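Local atomic coordinates of nucleoside-diphosphate sugar epimerase (SulA family) (PDB entry 3OH8), a protein that probably binds a dinucleotide cofactor in a Rossmann-type domain and may epimerise nucleoside-diphosphate sugars. Residues N368-A373 with T430-A435. Residues are numbered along the deposited sequence; the frame is centred on the assembly and turned at random.
Sequences NPVSNA and TDIGAA
Asn368, Val370 and Ile432 carry this surface contact, in which the loop leading into short strand 370-371, and the first residue of that strand, meet the start of helix 432-440 and the residues just before it, at the margin of the mixed sheet of the Rossmann-type domain of the epimerase/dehydratase family. Strand 370-371 pairs antiparallel with strand 336-341, Val370 bonding through its backbone to Phe337, while the helix start belongs to the DUF1731 region. The polar half of the contact is a side-chain-to-backbone hydrogen bond: Asn368 ND2 donates to Thr430 O at 3.0 Å, with an N-H...O angle of 165°. The oxygen lies almost in the amide plane of Asn368, but the donor stands above the carbonyl plane of Thr430, 54° out of it. Asn368 CG sits anti to its own carbonyl carbon (chi1 -65°), which sends the amide across to the chain just ahead of the helix. Asp431, at the N-cap position, runs alongside this amide and points the same way, its carboxylate plane only moderately inclined to the amide plane; OD1 stays 3.5 Å from Asn368 ND2, a polar approach rather than a second bond. The apolar half is a single methyl-to-methyl touch, Val370 CG1 against Ile432 CG2 at 4.1 Å, made where the two side chains cross at a slant. Ile432 is buried, and its side chain also rests on Phe337 and Trp339 of strand 336-341, so the helix start packs against both partners of the strand pair. Between the polar and apolar halves a water closes a backbone bridge, accepting from the first-turn amide Ile432 N at 3.0 Å and donating to Asn368 O at 3.2 Å. Asn368 O also accepts a hydrogen bond from Trp339 NE1.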
loop_
_atom_site.group_PDB
_atom_site.type_symbol
_atom_site.label_atom_id
_atom_site.label_comp_id
_atom_site.label_asym_id
_atom_site.label_seq_id
_atom_site.Cartn_x
_atom_site.Cartn_y
_atom_site.Cartn_z
ATOM N N ASN A 368 16.022 2.450 -8.390
ATOM C CA ASN A 368 16.337 2.224 -9.805
ATOM C C ASN A 368 15.349 2.816 -10.816
ATOM O O ASN A 368 14.482 2.101 -11.329
ATOM C CB ASN A 368 16.481 0.716 -10.075
ATOM C CG ASN A 368 17.653 0.103 -9.335
ATOM O OD1 ASN A 368 18.803 0.519 -9.507
ATOM N ND2 ASN A 368 17.369 -0.871 -8.493
ATOM N N PRO A 369 15.489 4.116 -11.132
ATOM C CA PRO A 369 14.666 4.670 -12.216
ATOM C C PRO A 369 15.019 3.994 -13.549
ATOM O O PRO A 369 16.142 3.520 -13.695
ATOM C CB PRO A 369 15.034 6.156 -12.220
ATOM C CG PRO A 369 16.377 6.234 -11.544
ATOM C CD PRO A 369 16.415 5.104 -10.554
ATOM N N VAL A 370 14.079 3.924 -14.490
ATOM C CA VAL A 370 14.329 3.243 -15.761
ATOM C C VAL A 370 14.004 4.138 -16.943
ATOM O O VAL A 370 13.245 5.100 -16.810
ATOM C CB VAL A 370 13.497 1.939 -15.893
ATOM C CG1 VAL A 370 13.840 0.960 -14.761
ATOM C CG2 VAL A 370 12.022 2.254 -15.895
ATOM N N SER A 371 14.572 3.814 -18.105
ATOM C CA SER A 371 14.286 4.561 -19.334
ATOM C C SER A 371 12.885 4.259 -19.852
ATOM O O SER A 371 12.344 3.173 -19.621
ATOM C CB SER A 371 15.303 4.208 -20.416
ATOM O OG SER A 371 15.112 2.879 -20.874
ATOM N N ASN A 372 12.291 5.218 -20.549
ATOM C CA ASN A 372 11.021 4.981 -21.225
ATOM C C ASN A 372 11.081 3.709 -22.081
ATOM O O ASN A 372 10.141 2.910 -22.100
ATOM C CB ASN A 372 10.649 6.196 -22.093
ATOM C CG ASN A 372 9.561 5.881 -23.119
ATOM O OD1 ASN A 372 8.370 5.832 -22.794
ATOM N ND2 ASN A 372 9.971 5.666 -24.365
ATOM N N ALA A 373 12.191 3.529 -22.790
ATOM C CA ALA A 373 12.382 2.335 -23.615
ATOM C C ALA A 373 12.300 1.062 -22.774
ATOM O O ALA A 373 11.671 0.084 -23.169
ATOM C CB ALA A 373 13.721 2.406 -24.349
ATOM N N THR A 430 13.012 -3.020 -5.373
ATOM C CA THR A 430 14.057 -2.183 -5.949
ATOM C C THR A 430 13.969 -2.195 -7.480
ATOM O O THR A 430 14.437 -1.270 -8.147
ATOM C CB THR A 430 15.462 -2.650 -5.490
ATOM O OG1 THR A 430 15.614 -4.039 -5.782
ATOM C CG2 THR A 430 15.631 -2.462 -3.986
ATOM N N ASP A 431 13.363 -3.242 -8.035
ATOM C CA ASP A 431 13.291 -3.395 -9.487
ATOM C C ASP A 431 11.857 -3.317 -9.985
ATOM O O ASP A 431 10.967 -3.972 -9.448
ATOM C CB ASP A 431 13.906 -4.728 -9.918
ATOM C CG ASP A 431 15.240 -4.989 -9.256
ATOM O OD1 ASP A 431 16.097 -4.075 -9.264
ATOM O OD2 ASP A 431 15.428 -6.108 -8.724
ATOM N N ILE A 432 11.645 -2.534 -11.035
ATOM C CA ILE A 432 10.292 -2.258 -11.495
ATOM C C ILE A 432 9.539 -3.505 -11.971
ATOM O O ILE A 432 8.327 -3.609 -11.788
ATOM C CB ILE A 432 10.290 -1.181 -12.599
ATOM C CG1 ILE A 432 8.868 -0.656 -12.810
ATOM C CG2 ILE A 432 10.903 -1.730 -13.882
ATOM C CD1 ILE A 432 8.801 0.602 -13.643
ATOM N N GLY A 433 10.260 -4.444 -12.577
ATOM C CA GLY A 433 9.689 -5.728 -12.945
ATOM C C GLY A 433 9.091 -6.442 -11.748
ATOM O O GLY A 433 7.991 -6.978 -11.820
ATOM N N ALA A 434 9.808 -6.443 -10.633
ATOM C CA ALA A 434 9.291 -7.070 -9.420
ATOM C C ALA A 434 8.102 -6.309 -8.819
ATOM O O ALA A 434 7.188 -6.924 -8.281
ATOM C CB ALA A 434 10.396 -7.234 -8.387
ATOM N N ALA A 435 8.122 -4.978 -8.896
ATOM C CA ALA A 435 7.001 -4.178 -8.402
ATOM C C ALA A 435 5.746 -4.448 -9.224
ATOM O O ALA A 435 4.648 -4.605 -8.684
ATOM C CB ALA A 435 7.345 -2.691 -8.450
HETATM O O HOH W 1 14.078 -0.958 -11.979
#